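Local coordinates for protein glycerol Dehydrogenase (Unidentified, PDB 5XN8) that probably catalyses the NAD-dependent oxidation of glycerol to dihydroxyacetone, as a metal-dependent member of the iron-containing alcohol dehydrogenase family, at residues V150-T154 and A155-K159; A160-R163 and L164-G168; R218-Q222 and A223-T227; I234-N237 and T238-G242. All blocks are in the same frame, centred on the assembly; numbering follows the deposited sequence.

Contact 1 of 4, residues V150-T154 and A155-K159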
ATOM      1  N   VAL A 150      -7.876 -24.654 -35.457  1.00 28.89           N
ATOM      2  CA  VAL A 150      -9.051 -23.931 -34.974  1.00 28.40           C
ATOM      3  C   VAL A 150      -8.962 -22.520 -35.547  1.00 28.79           C
ATOM      4  O   VAL A 150      -8.011 -21.805 -35.263  1.00 29.12           O
ATOM      5  CB  VAL A 150      -9.099 -23.855 -33.431  1.00 27.58           C
ATOM      6  CG1 VAL A 150     -10.277 -23.002 -32.962  1.00 26.83           C
ATOM      7  CG2 VAL A 150      -9.158 -25.252 -32.815  1.00 27.11           C
ATOM      8  N   VAL A 151      -9.951 -22.127 -36.351  1.00 29.01           N
ATOM      9  CA  VAL A 151      -9.899 -20.878 -37.103  1.00 28.92           C
ATOM     10  C   VAL A 151     -11.067 -19.977 -36.705  1.00 28.60           C
ATOM     11  O   VAL A 151     -12.234 -20.320 -36.926  1.00 30.26           O
ATOM     12  CB  VAL A 151      -9.920 -21.139 -38.621  1.00 29.90           C
ATOM     13  CG1 VAL A 151      -9.587 -19.865 -39.392  1.00 30.09           C
ATOM     14  CG2 VAL A 151      -8.936 -22.252 -38.980  1.00 30.46           C
ATOM     15  N   MET A 152     -10.740 -18.817 -36.137  1.00 27.15           N
ATOM     16  CA  MET A 152     -11.723 -17.895 -35.592  1.00 27.12           C
ATOM     17  C   MET A 152     -11.711 -16.619 -36.423  1.00 26.21           C
ATOM     18  O   MET A 152     -10.819 -15.787 -36.279  1.00 25.64           O
ATOM     19  CB  MET A 152     -11.384 -17.590 -34.128  1.00 27.45           C
ATOM     20  CG  MET A 152     -11.183 -18.822 -33.253  1.00 27.06           C
ATOM     21  SD  MET A 152     -12.689 -19.788 -33.030  1.00 26.82           S
ATOM     22  CE  MET A 152     -13.638 -18.725 -31.958  1.00 26.91           C
ATOM     23  N   ASP A 153     -12.689 -16.484 -37.317  1.00 26.33           N
ATOM     24  CA  ASP A 153     -12.841 -15.270 -38.106  1.00 26.39           C
ATOM     25  C   ASP A 153     -13.694 -14.310 -37.300  1.00 25.52           C
ATOM     26  O   ASP A 153     -14.921 -14.467 -37.215  1.00 25.55           O
ATOM     27  CB  ASP A 153     -13.477 -15.551 -39.479  1.00 27.25           C
ATOM     28  CG  ASP A 153     -13.391 -14.347 -40.421  1.00 27.39           C
ATOM     29  OD1 ASP A 153     -13.425 -13.194 -39.943  1.00 27.77           O
ATOM     30  OD2 ASP A 153     -13.275 -14.555 -41.641  1.00 27.54           O
ATOM     31  N   THR A 154     -13.037 -13.309 -36.725  1.00 24.80           N
ATOM     32  CA  THR A 154     -13.682 -12.390 -35.793  1.00 24.20           C
ATOM     33  C   THR A 154     -14.585 -11.363 -36.483  1.00 24.67           C
ATOM     34  O   THR A 154     -15.389 -10.725 -35.817  1.00 24.95           O
ATOM     35  CB  THR A 154     -12.623 -11.651 -34.956  1.00 24.00           C
ATOM     36  OG1 THR A 154     -11.764 -10.918 -35.832  1.00 23.02           O
ATOM     37  CG2 THR A 154     -11.792 -12.653 -34.135  1.00 23.35           C
ATOM     38  N   ALA A 155     -14.442 -11.189 -37.798  1.00 25.60           N
ATOM     39  CA  ALA A 155     -15.373 -10.368 -38.588  1.00 26.29           C
ATOM     40  C   ALA A 155     -16.728 -11.056 -38.723  1.00 25.78           C
ATOM     41  O   ALA A 155     -17.773 -10.398 -38.694  1.00 27.20           O
ATOM     42  CB  ALA A 155     -14.787 -10.061 -39.966  1.00 26.91           C
ATOM     43  N   ILE A 156     -16.705 -12.378 -38.862  1.00 25.20           N
ATOM     44  CA  ILE A 156     -17.934 -13.192 -38.919  1.00 25.12           C
ATOM     45  C   ILE A 156     -18.548 -13.345 -37.523  1.00 25.49           C
ATOM     46  O   ILE A 156     -19.752 -13.205 -37.357  1.00 24.36           O
ATOM     47  CB  ILE A 156     -17.665 -14.583 -39.541  1.00 24.62           C
ATOM     48  CG1 ILE A 156     -17.180 -14.428 -40.984  1.00 24.75           C
ATOM     49  CG2 ILE A 156     -18.907 -15.473 -39.485  1.00 24.66           C
ATOM     50  CD1 ILE A 156     -16.618 -15.688 -41.596  1.00 24.94           C
ATOM     51  N   ILE A 157     -17.710 -13.632 -36.529  1.00 27.21           N
ATOM     52  CA  ILE A 157     -18.174 -13.817 -35.146  1.00 28.70           C
ATOM     53  C   ILE A 157     -18.803 -12.541 -34.570  1.00 30.40           C
ATOM     54  O   ILE A 157     -19.826 -12.609 -33.898  1.00 32.59           O
ATOM     55  CB  ILE A 157     -17.042 -14.350 -34.239  1.00 28.41           C
ATOM     56  CG1 ILE A 157     -16.674 -15.785 -34.647  1.00 28.88           C
ATOM     57  CG2 ILE A 157     -17.449 -14.328 -32.766  1.00 28.59           C
ATOM     58  CD1 ILE A 157     -15.271 -16.204 -34.247  1.00 28.58           C
ATOM     59  N   ALA A 158     -18.195 -11.390 -34.850  1.00 32.38           N
ATOM     60  CA  ALA A 158     -18.734 -10.081 -34.434  1.00 32.10           C
ATOM     61  C   ALA A 158     -20.179  -9.837 -34.878  1.00 32.58           C
ATOM     62  O   ALA A 158     -20.954  -9.227 -34.147  1.00 32.58           O
ATOM     63  CB  ALA A 158     -17.841  -8.963 -34.940  1.00 32.34           C
ATOM     64  N   LYS A 159     -20.537 -10.309 -36.071  1.00 34.60           N
ATOM     65  CA  LYS A 159     -21.886 -10.108 -36.631  1.00 34.86           C
ATOM     66  C   LYS A 159     -22.961 -11.071 -36.108  1.00 34.09           C
ATOM     67  O   LYS A 159     -24.145 -10.864 -36.378  1.00 35.72           O
ATOM     68  CB  LYS A 159     -21.827 -10.152 -38.161  1.00 36.24           C
ATOM     69  CG  LYS A 159     -21.025  -9.007 -38.759  1.00 37.98           C
ATOM     70  CD  LYS A 159     -21.069  -9.049 -40.287  1.00 39.56           C
ATOM     71  CE  LYS A 159     -20.240  -7.937 -40.914  1.00 40.11           C
ATOM     72  NZ  LYS A 159     -20.729  -6.585 -40.519  1.00 40.66           N
TER
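Asp153 and Ile156 set their side chains at about a right angle, the end of the isoleucine coming up against the carboxylate, with Ile156 CD1 3.5 Å from Asp153 OD2. The carboxylate reaches this place because Asp153 CG stands anti to the backbone N (chi1 -169°), next to its own carbonyl carbon, which brings the carboxylate to the N-H of Ala155. There OD1 accepts from Ala155 N at 3.1 Å, met nearly along its C-O axis, while OD2 is hydrogen-bonded to Ser18 OG, a second partner that holds the carboxylate at its other oxygen. On another side of the turn Met152, bent at chi2 and chi3, carries its methyl forward to Ile157, and CE lies 3.8 Å from Ile157 CD1. The same CD1 rests 3.5 Å from Asp153 O, the carbonyl that accepts from Ile157 N at 3.0 Å. The Thr154 hydroxyl is hydrogen-bonded to Glu231 of helix 228-247. An aspartate N-cap thus ends strand 149-153 of the parallel sheet and starts the short helix 154-158, a strand-to-helix junction in the nucleotide-binding half of this dehydrogenase family, with Ile156 beside Thr116, a probable NAD-binding residue.

Contact 2 of 4, residues A160-R163 and L164-G168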
ATOM      1  N   ALA A 160     -22.563 -12.111 -35.375  1.00 33.04           N
ATOM      2  CA  ALA A 160     -23.505 -13.020 -34.709  1.00 32.85           C
ATOM      3  C   ALA A 160     -24.287 -12.308 -33.594  1.00 32.96           C
ATOM      4  O   ALA A 160     -23.785 -11.333 -33.020  1.00 32.48           O
ATOM      5  CB  ALA A 160     -22.760 -14.209 -34.120  1.00 32.56           C
ATOM      6  N   PRO A 161     -25.506 -12.795 -33.266  1.00 32.27           N
ATOM      7  CA  PRO A 161     -26.292 -12.208 -32.174  1.00 32.20           C
ATOM      8  C   PRO A 161     -25.503 -12.080 -30.872  1.00 31.73           C
ATOM      9  O   PRO A 161     -24.803 -13.021 -30.469  1.00 30.40           O
ATOM     10  CB  PRO A 161     -27.452 -13.191 -32.006  1.00 33.20           C
ATOM     11  CG  PRO A 161     -27.642 -13.769 -33.367  1.00 33.68           C
ATOM     12  CD  PRO A 161     -26.262 -13.853 -33.969  1.00 34.19           C
ATOM     13  N   VAL A 162     -25.616 -10.913 -30.235  1.00 31.07           N
ATOM     14  CA  VAL A 162     -24.813 -10.582 -29.048  1.00 29.48           C
ATOM     15  C   VAL A 162     -24.978 -11.604 -27.930  1.00 29.24           C
ATOM     16  O   VAL A 162     -24.013 -11.915 -27.234  1.00 31.10           O
ATOM     17  CB  VAL A 162     -25.099  -9.152 -28.516  1.00 29.24           C
ATOM     18  CG1 VAL A 162     -26.512  -8.971 -27.955  1.00 28.81           C
ATOM     19  CG2 VAL A 162     -24.038  -8.719 -27.497  1.00 29.54           C
ATOM     20  N   ARG A 163     -26.198 -12.109 -27.775  1.00 27.75           N
ATOM     21  CA  ARG A 163     -26.537 -13.128 -26.768  1.00 27.64           C
ATOM     22  C   ARG A 163     -25.618 -14.355 -26.788  1.00 28.67           C
ATOM     23  O   ARG A 163     -25.305 -14.922 -25.732  1.00 29.50           O
ATOM     24  CB  ARG A 163     -27.999 -13.578 -26.935  1.00 27.77           C
ATOM     25  CG  ARG A 163     -28.551 -14.376 -25.759  1.00 27.56           C
ATOM     26  CD  ARG A 163     -29.893 -15.031 -26.074  1.00 27.37           C
ATOM     27  NE  ARG A 163     -30.146 -16.129 -25.142  1.00 27.24           N
ATOM     28  CZ  ARG A 163     -31.187 -16.956 -25.172  1.00 27.18           C
ATOM     29  NH1 ARG A 163     -32.138 -16.833 -26.104  1.00 27.54           N
ATOM     30  NH2 ARG A 163     -31.277 -17.920 -24.255  1.00 27.12           N
ATOM     31  N   LEU A 164     -25.203 -14.772 -27.979  1.00 28.95           N
ATOM     32  CA  LEU A 164     -24.308 -15.920 -28.125  1.00 28.85           C
ATOM     33  C   LEU A 164     -22.906 -15.647 -27.562  1.00 28.03           C
ATOM     34  O   LEU A 164     -22.342 -16.492 -26.875  1.00 27.63           O
ATOM     35  CB  LEU A 164     -24.242 -16.366 -29.585  1.00 28.92           C
ATOM     36  CG  LEU A 164     -25.555 -16.978 -30.095  1.00 29.56           C
ATOM     37  CD1 LEU A 164     -25.689 -16.820 -31.607  1.00 29.95           C
ATOM     38  CD2 LEU A 164     -25.671 -18.443 -29.685  1.00 28.85           C
ATOM     39  N   LEU A 165     -22.362 -14.468 -27.838  1.00 28.07           N
ATOM     40  CA  LEU A 165     -21.069 -14.059 -27.263  1.00 26.99           C
ATOM     41  C   LEU A 165     -21.123 -13.946 -25.733  1.00 25.62           C
ATOM     42  O   LEU A 165     -20.152 -14.294 -25.050  1.00 24.16           O
ATOM     43  CB  LEU A 165     -20.623 -12.720 -27.851  1.00 27.44           C
ATOM     44  CG  LEU A 165     -19.244 -12.232 -27.396  1.00 28.40           C
ATOM     45  CD1 LEU A 165     -18.130 -13.038 -28.055  1.00 29.75           C
ATOM     46  CD2 LEU A 165     -19.081 -10.754 -27.679  1.00 28.83           C
ATOM     47  N   VAL A 166     -22.244 -13.449 -25.212  1.00 24.37           N
ATOM     48  CA  VAL A 166     -22.478 -13.361 -23.763  1.00 23.96           C
ATOM     49  C   VAL A 166     -22.586 -14.746 -23.129  1.00 23.59           C
ATOM     50  O   VAL A 166     -22.044 -14.971 -22.045  1.00 24.63           O
ATOM     51  CB  VAL A 166     -23.730 -12.506 -23.427  1.00 23.97           C
ATOM     52  CG1 VAL A 166     -24.095 -12.583 -21.946  1.00 23.86           C
ATOM     53  CG2 VAL A 166     -23.496 -11.064 -23.834  1.00 24.78           C
ATOM     54  N   SER A 167     -23.280 -15.669 -23.787  1.00 23.97           N
ATOM     55  CA  SER A 167     -23.323 -17.059 -23.313  1.00 23.60           C
ATOM     56  C   SER A 167     -21.933 -17.678 -23.299  1.00 24.13           C
ATOM     57  O   SER A 167     -21.607 -18.456 -22.401  1.00 23.91           O
ATOM     58  CB  SER A 167     -24.270 -17.904 -24.158  1.00 23.38           C
ATOM     59  OG  SER A 167     -24.510 -19.153 -23.531  1.00 22.00           O
ATOM     60  N   GLY A 168     -21.107 -17.317 -24.285  1.00 25.69           N
ATOM     61  CA  GLY A 168     -19.705 -17.732 -24.320  1.00 25.52           C
ATOM     62  C   GLY A 168     -18.886 -17.243 -23.147  1.00 26.25           C
ATOM     63  O   GLY A 168     -18.011 -17.968 -22.661  1.00 28.56           O
TER
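Pro161 and Leu164 lie side by side and point the same way, the leucine methyl CD1 resting along the pyrrolidine ring, 3.8 Å from Pro161 CD and 4.0 Å from Pro161 CG. Leu164 gains this position by holding CG anti to its carbonyl carbon (chi1 -68°), which swings the branch back towards the start of the helix. Leu164 also borders a bound glycerol, its side chain about 4 Å away at the nearest atoms. One turn on, the valines meet more loosely, with Val162 CG2 4.4 Å from Val166 CG2; the latter methyl also sits 3.5 Å from Val162 O. Beyond the two segments, Val162 and Leu165 continue this apolar surface onto Ala221 of helix 197-223.

The backbone bonds mark the first turn of helix 162-185, which leads from the sheet-bearing half of the chain into the helical half that holds the metal. Leu164 N bonds to Pro161 O at 3.1 Å. The next two bonds have the i to i+4 spacing of an alpha-helix: Val166 N to Val162 O is 3.1 Å, and Ser167 N to Arg163 O is 2.9 Å.

The polar partners of Arg163 lie outside the two segments. Its side chain, extended from CG to NE, forms a salt bridge to Glu273 through NE, gives NH2 to the carbonyl of His268 and makes a cation-pi contact with Tyr270, so its guanidinium is tied to the chain around His271, a ligand of the zinc ion.

Contact 3 of 4, residues R218-Q222 and A223-T227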
ATOM      1  N   ARG A 218     -18.641  -6.764 -25.327  1.00 27.06           N
ATOM      2  CA  ARG A 218     -20.086  -6.890 -25.503  1.00 27.01           C
ATOM      3  C   ARG A 218     -20.698  -5.747 -26.305  1.00 26.83           C
ATOM      4  O   ARG A 218     -21.589  -5.969 -27.117  1.00 26.71           O
ATOM      5  CB  ARG A 218     -20.792  -6.951 -24.139  1.00 27.05           C
ATOM      6  CG  ARG A 218     -22.297  -7.130 -24.223  1.00 27.55           C
ATOM      7  CD  ARG A 218     -22.931  -7.085 -22.853  1.00 27.75           C
ATOM      8  NE  ARG A 218     -23.011  -5.720 -22.341  1.00 28.11           N
ATOM      9  CZ  ARG A 218     -23.910  -4.811 -22.714  1.00 29.79           C
ATOM     10  NH1 ARG A 218     -24.855  -5.099 -23.616  1.00 29.38           N
ATOM     11  NH2 ARG A 218     -23.858  -3.590 -22.176  1.00 31.46           N
ATOM     12  N   LEU A 219     -20.215  -4.532 -26.071  1.00 27.37           N
ATOM     13  CA  LEU A 219     -20.715  -3.350 -26.767  1.00 27.78           C
ATOM     14  C   LEU A 219     -20.266  -3.310 -28.223  1.00 27.84           C
ATOM     15  O   LEU A 219     -21.033  -2.899 -29.091  1.00 28.61           O
ATOM     16  CB  LEU A 219     -20.293  -2.071 -26.040  1.00 27.98           C
ATOM     17  CG  LEU A 219     -20.915  -1.915 -24.644  1.00 28.45           C
ATOM     18  CD1 LEU A 219     -20.272  -0.753 -23.912  1.00 28.88           C
ATOM     19  CD2 LEU A 219     -22.429  -1.719 -24.695  1.00 28.54           C
ATOM     20  N   ALA A 220     -19.022  -3.716 -28.478  1.00 27.52           N
ATOM     21  CA  ALA A 220     -18.524  -3.902 -29.838  1.00 27.61           C
ATOM     22  C   ALA A 220     -19.332  -4.966 -30.569  1.00 27.80           C
ATOM     23  O   ALA A 220     -19.702  -4.785 -31.731  1.00 27.73           O
ATOM     24  CB  ALA A 220     -17.045  -4.292 -29.816  1.00 27.48           C
ATOM     25  N   ALA A 221     -19.586  -6.081 -29.884  1.00 27.71           N
ATOM     26  CA  ALA A 221     -20.449  -7.138 -30.408  1.00 28.00           C
ATOM     27  C   ALA A 221     -21.885  -6.661 -30.631  1.00 28.07           C
ATOM     28  O   ALA A 221     -22.509  -7.034 -31.617  1.00 28.74           O
ATOM     29  CB  ALA A 221     -20.435  -8.330 -29.477  1.00 27.51           C
ATOM     30  N   GLN A 222     -22.400  -5.837 -29.725  1.00 29.43           N
ATOM     31  CA  GLN A 222     -23.720  -5.206 -29.909  1.00 30.91           C
ATOM     32  C   GLN A 222     -23.778  -4.412 -31.215  1.00 31.37           C
ATOM     33  O   GLN A 222     -24.741  -4.542 -31.967  1.00 33.97           O
ATOM     34  CB  GLN A 222     -24.075  -4.313 -28.717  1.00 30.96           C
ATOM     35  CG  GLN A 222     -25.462  -3.668 -28.778  1.00 31.78           C
ATOM     36  CD  GLN A 222     -25.830  -2.966 -27.480  1.00 31.74           C
ATOM     37  OE1 GLN A 222     -25.731  -3.549 -26.399  1.00 32.45           O
ATOM     38  NE2 GLN A 222     -26.258  -1.714 -27.578  1.00 32.55           N
ATOM     39  N   ALA A 223     -22.734  -3.627 -31.489  1.00 30.97           N
ATOM     40  CA  ALA A 223     -22.649  -2.843 -32.736  1.00 30.13           C
ATOM     41  C   ALA A 223     -22.360  -3.673 -33.994  1.00 29.19           C
ATOM     42  O   ALA A 223     -22.517  -3.168 -35.109  1.00 29.95           O
ATOM     43  CB  ALA A 223     -21.618  -1.725 -32.593  1.00 30.69           C
ATOM     44  N   GLY A 224     -21.919  -4.920 -33.822  1.00 27.99           N
ATOM     45  CA  GLY A 224     -21.605  -5.818 -34.934  1.00 27.16           C
ATOM     46  C   GLY A 224     -20.171  -5.680 -35.443  1.00 26.83           C
ATOM     47  O   GLY A 224     -19.874  -6.089 -36.564  1.00 26.50           O
ATOM     48  N   VAL A 225     -19.278  -5.179 -34.590  1.00 25.41           N
ATOM     49  CA  VAL A 225     -17.985  -4.659 -35.032  1.00 25.38           C
ATOM     50  C   VAL A 225     -16.792  -5.290 -34.283  1.00 23.43           C
ATOM     51  O   VAL A 225     -16.945  -5.839 -33.197  1.00 22.99           O
ATOM     52  CB  VAL A 225     -17.979  -3.109 -34.932  1.00 25.83           C
ATOM     53  CG1 VAL A 225     -18.973  -2.499 -35.911  1.00 26.82           C
ATOM     54  CG2 VAL A 225     -18.203  -2.635 -33.507  1.00 25.89           C
ATOM     55  N   VAL A 226     -15.609  -5.220 -34.881  1.00 23.11           N
ATOM     56  CA  VAL A 226     -14.389  -5.849 -34.349  1.00 22.13           C
ATOM     57  C   VAL A 226     -13.499  -4.823 -33.655  1.00 21.92           C
ATOM     58  O   VAL A 226     -12.949  -3.938 -34.316  1.00 21.69           O
ATOM     59  CB  VAL A 226     -13.578  -6.537 -35.475  1.00 22.31           C
ATOM     60  CG1 VAL A 226     -12.421  -7.349 -34.893  1.00 21.83           C
ATOM     61  CG2 VAL A 226     -14.483  -7.414 -36.339  1.00 22.24           C
ATOM     62  N   THR A 227     -13.374  -4.937 -32.327  1.00 21.82           N
ATOM     63  CA  THR A 227     -12.362  -4.199 -31.547  1.00 22.32           C
ATOM     64  C   THR A 227     -11.369  -5.181 -30.942  1.00 23.18           C
ATOM     65  O   THR A 227     -11.606  -6.386 -30.998  1.00 24.96           O
ATOM     66  CB  THR A 227     -13.001  -3.356 -30.430  1.00 21.58           C
ATOM     67  OG1 THR A 227     -13.870  -4.173 -29.641  1.00 21.06           O
ATOM     68  CG2 THR A 227     -13.769  -2.214 -31.015  1.00 21.99           C
TER
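Two first torsions bring side chains from the loop back onto Ala220. In Val225 (chi1 -66°) the methyl CG2 falls between the backbone N and the carbonyl carbon, and there it presses to 3.2 Å from Ala220 O and lies 4.2 Å from Ala220 CB. In Thr227 (chi1 52°) the hydroxyl takes the corresponding place, which sets OG1 3.2 Å from Ala220 CB, while its own methyl CG2 stays anti to the carbonyl carbon and also borders that alanine.

Between these groups the backbone closes helix 197-223. Ala223 N still gives a regular helical bond to Leu219 O. Gly224 then leaves the helix with a positive phi of 87°, and its N bonds to Ala221 O at 3.1 Å. Val225 N turns back to Ala220 O at 2.9 Å with a nearly straight N-H. These two returning bonds and the glycine define a Schellman motif, after which the chain runs on to Thr227, the N-cap position of helix 228-247. Outside the turn, helix 345-363 of the second subunit packs on this end, with its Thr354 against Ala220 and its Ala350 against Val225.

The chemistry is uneven. The Ala220 carbonyl, at the end of the helix, is satisfied by the Val225 N-H, whereas Thr227 OG1 is buried against a methyl with no polar partner in the model. The turn is therefore held by its backbone bonds and apolar contacts, and this hydroxyl adds no modelled bond.

Contact 4 of 4, residues I234-N237 and T238-G242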
ATOM      1  N   ILE A 234     -12.883 -13.262 -27.462  1.00 24.59           N
ATOM      2  CA  ILE A 234     -12.980 -14.444 -28.336  1.00 25.04           C
ATOM      3  C   ILE A 234     -11.877 -15.465 -28.010  1.00 27.04           C
ATOM      4  O   ILE A 234     -12.118 -16.675 -28.060  1.00 30.78           O
ATOM      5  CB  ILE A 234     -12.956 -14.054 -29.834  1.00 24.57           C
ATOM      6  CG1 ILE A 234     -14.266 -13.354 -30.213  1.00 24.16           C
ATOM      7  CG2 ILE A 234     -12.765 -15.276 -30.735  1.00 24.18           C
ATOM      8  CD1 ILE A 234     -14.214 -12.635 -31.549  1.00 24.14           C
ATOM      9  N   GLU A 235     -10.681 -14.986 -27.686  1.00 27.84           N
ATOM     10  CA  GLU A 235      -9.577 -15.867 -27.287  1.00 27.93           C
ATOM     11  C   GLU A 235      -9.834 -16.468 -25.907  1.00 27.86           C
ATOM     12  O   GLU A 235      -9.601 -17.660 -25.696  1.00 26.96           O
ATOM     13  CB  GLU A 235      -8.254 -15.106 -27.276  1.00 27.81           C
ATOM     14  CG  GLU A 235      -7.032 -16.011 -27.131  1.00 27.75           C
ATOM     15  CD  GLU A 235      -5.760 -15.279 -26.763  1.00 27.68           C
ATOM     16  OE1 GLU A 235      -5.671 -14.067 -27.034  1.00 26.59           O
ATOM     17  OE2 GLU A 235      -4.836 -15.928 -26.200  1.00 28.34           O
ATOM     18  N   ALA A 236     -10.284 -15.627 -24.975  1.00 27.59           N
ATOM     19  CA  ALA A 236     -10.708 -16.084 -23.653  1.00 28.07           C
ATOM     20  C   ALA A 236     -11.773 -17.175 -23.753  1.00 27.68           C
ATOM     21  O   ALA A 236     -11.633 -18.243 -23.154  1.00 29.26           O
ATOM     22  CB  ALA A 236     -11.227 -14.915 -22.824  1.00 27.67           C
ATOM     23  N   ASN A 237     -12.815 -16.895 -24.534  1.00 27.28           N
ATOM     24  CA  ASN A 237     -13.950 -17.809 -24.732  1.00 27.32           C
ATOM     25  C   ASN A 237     -13.597 -19.121 -25.418  1.00 27.19           C
ATOM     26  O   ASN A 237     -14.284 -20.129 -25.199  1.00 27.60           O
ATOM     27  CB  ASN A 237     -15.068 -17.126 -25.553  1.00 28.12           C
ATOM     28  CG  ASN A 237     -15.865 -16.112 -24.754  1.00 28.47           C
ATOM     29  OD1 ASN A 237     -15.528 -15.782 -23.611  1.00 28.51           O
ATOM     30  ND2 ASN A 237     -16.948 -15.620 -25.356  1.00 27.87           N
ATOM     31  N   THR A 238     -12.551 -19.116 -26.252  1.00 27.03           N
ATOM     32  CA  THR A 238     -12.222 -20.269 -27.084  1.00 26.21           C
ATOM     33  C   THR A 238     -10.931 -20.976 -26.677  1.00 25.84           C
ATOM     34  O   THR A 238     -10.968 -22.160 -26.340  1.00 26.73           O
ATOM     35  CB  THR A 238     -12.146 -19.869 -28.566  1.00 26.46           C
ATOM     36  OG1 THR A 238     -13.200 -18.946 -28.860  1.00 25.57           O
ATOM     37  CG2 THR A 238     -12.289 -21.110 -29.463  1.00 27.28           C
ATOM     38  N   TYR A 239      -9.796 -20.282 -26.727  1.00 25.04           N
ATOM     39  CA  TYR A 239      -8.514 -20.926 -26.421  1.00 25.04           C
ATOM     40  C   TYR A 239      -8.259 -21.019 -24.916  1.00 23.99           C
ATOM     41  O   TYR A 239      -7.909 -22.091 -24.425  1.00 25.16           O
ATOM     42  CB  TYR A 239      -7.335 -20.235 -27.144  1.00 25.49           C
ATOM     43  CG  TYR A 239      -6.084 -21.090 -27.121  1.00 26.20           C
ATOM     44  CD1 TYR A 239      -5.220 -21.061 -26.034  1.00 26.79           C
ATOM     45  CD2 TYR A 239      -5.796 -21.969 -28.159  1.00 27.22           C
ATOM     46  CE1 TYR A 239      -4.077 -21.866 -25.997  1.00 27.82           C
ATOM     47  CE2 TYR A 239      -4.670 -22.781 -28.128  1.00 27.17           C
ATOM     48  CZ  TYR A 239      -3.813 -22.730 -27.053  1.00 26.97           C
ATOM     49  OH  TYR A 239      -2.704 -23.541 -27.040  1.00 25.83           O
ATOM     50  N   LEU A 240      -8.433 -19.919 -24.185  1.00 23.10           N
ATOM     51  CA  LEU A 240      -8.110 -19.898 -22.752  1.00 22.48           C
ATOM     52  C   LEU A 240      -9.059 -20.774 -21.936  1.00 22.37           C
ATOM     53  O   LEU A 240      -8.627 -21.460 -20.996  1.00 23.00           O
ATOM     54  CB  LEU A 240      -8.132 -18.469 -22.188  1.00 21.66           C
ATOM     55  CG  LEU A 240      -7.271 -17.392 -22.852  1.00 21.68           C
ATOM     56  CD1 LEU A 240      -7.292 -16.111 -22.033  1.00 21.51           C
ATOM     57  CD2 LEU A 240      -5.831 -17.883 -23.013  1.00 22.36           C
ATOM     58  N   SER A 241     -10.343 -20.727 -22.271  1.00 20.93           N
ATOM     59  CA  SER A 241     -11.342 -21.525 -21.569  1.00 20.55           C
ATOM     60  C   SER A 241     -11.241 -22.993 -21.978  1.00 20.81           C
ATOM     61  O   SER A 241     -11.392 -23.881 -21.139  1.00 19.67           O
ATOM     62  CB  SER A 241     -12.753 -20.978 -21.829  1.00 20.05           C
ATOM     63  OG  SER A 241     -13.737 -21.689 -21.085  1.00 19.69           O
ATOM     64  N   GLY A 242     -10.970 -23.232 -23.263  1.00 21.22           N
ATOM     65  CA  GLY A 242     -10.807 -24.576 -23.815  1.00 22.10           C
ATOM     66  C   GLY A 242      -9.661 -25.396 -23.255  1.00 22.26           C
ATOM     67  O   GLY A 242      -9.850 -26.564 -22.897  1.00 22.62           O
TER
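Ile234 O takes the hydroxyl of Thr238, OG1 lying 2.6 Å away in the carbonyl plane, and it also receives a weak bond from Thr238 N. OG1 can bend back over the preceding turn because it stands anti to its own carbonyl carbon (chi1 -40°), and the Ile234 and Thr238 side chains then lie side by side, pointing the same way. Glu235 O is gripped by three N-H groups. Leu240 N gives the straight bond, 3.0 Å and 171°, while Tyr239 N and Thr238 N add weak ones. Ser241 N bonds to Ala236 O at 2.9 Å, so two successive bonds span five residues, as in the wider pi-type turn that interrupts helix 228-247 here.

Leu240 lies back on the preceding turn, its CD1 4.2 Å from Ala236 CB. The Leu240 and Glu235 side chains cross obliquely, with Leu240 CD2 3.9 Å from Glu235 OE2. That carboxylate is bound at both oxygens by backbone N-H groups of Glu197 and Ala198 of the third subunit, and its negative charge may be eased by them.

Just after the widened turn comes Ser241, whose hydroxyl is bonded to Asp121, a probable glycerol-binding residue, and to Thr175. The threonine hydroxyl thus supplies a short bond to a carbonyl that receives only a weak one from Thr238 N, and the serine probably acts as a second-shell partner of Asp121.

Overall arrangement
Along the chain the four contacts come in series, contact 1 at the end of strand 149-153, contact 2 at the start of helix 162-185, contact 3 at the end of helix 197-223 and contact 4 within helix 228-247. Neighbouring centres in space are close: contact 2 lies about 11 Å from contact 3 and 12 Å from contact 1. Contact 1 meets contact 4 through Met152 and Ile234, and contact 2 meets contact 4 at Asn237. Contacts 3 and 4 do not touch, their centres being about 17 Å apart. Together they join the parallel sheet to helix 162-185, which carries the zinc ligand Asp171, while contact 3 lies at the interface with the second subunit.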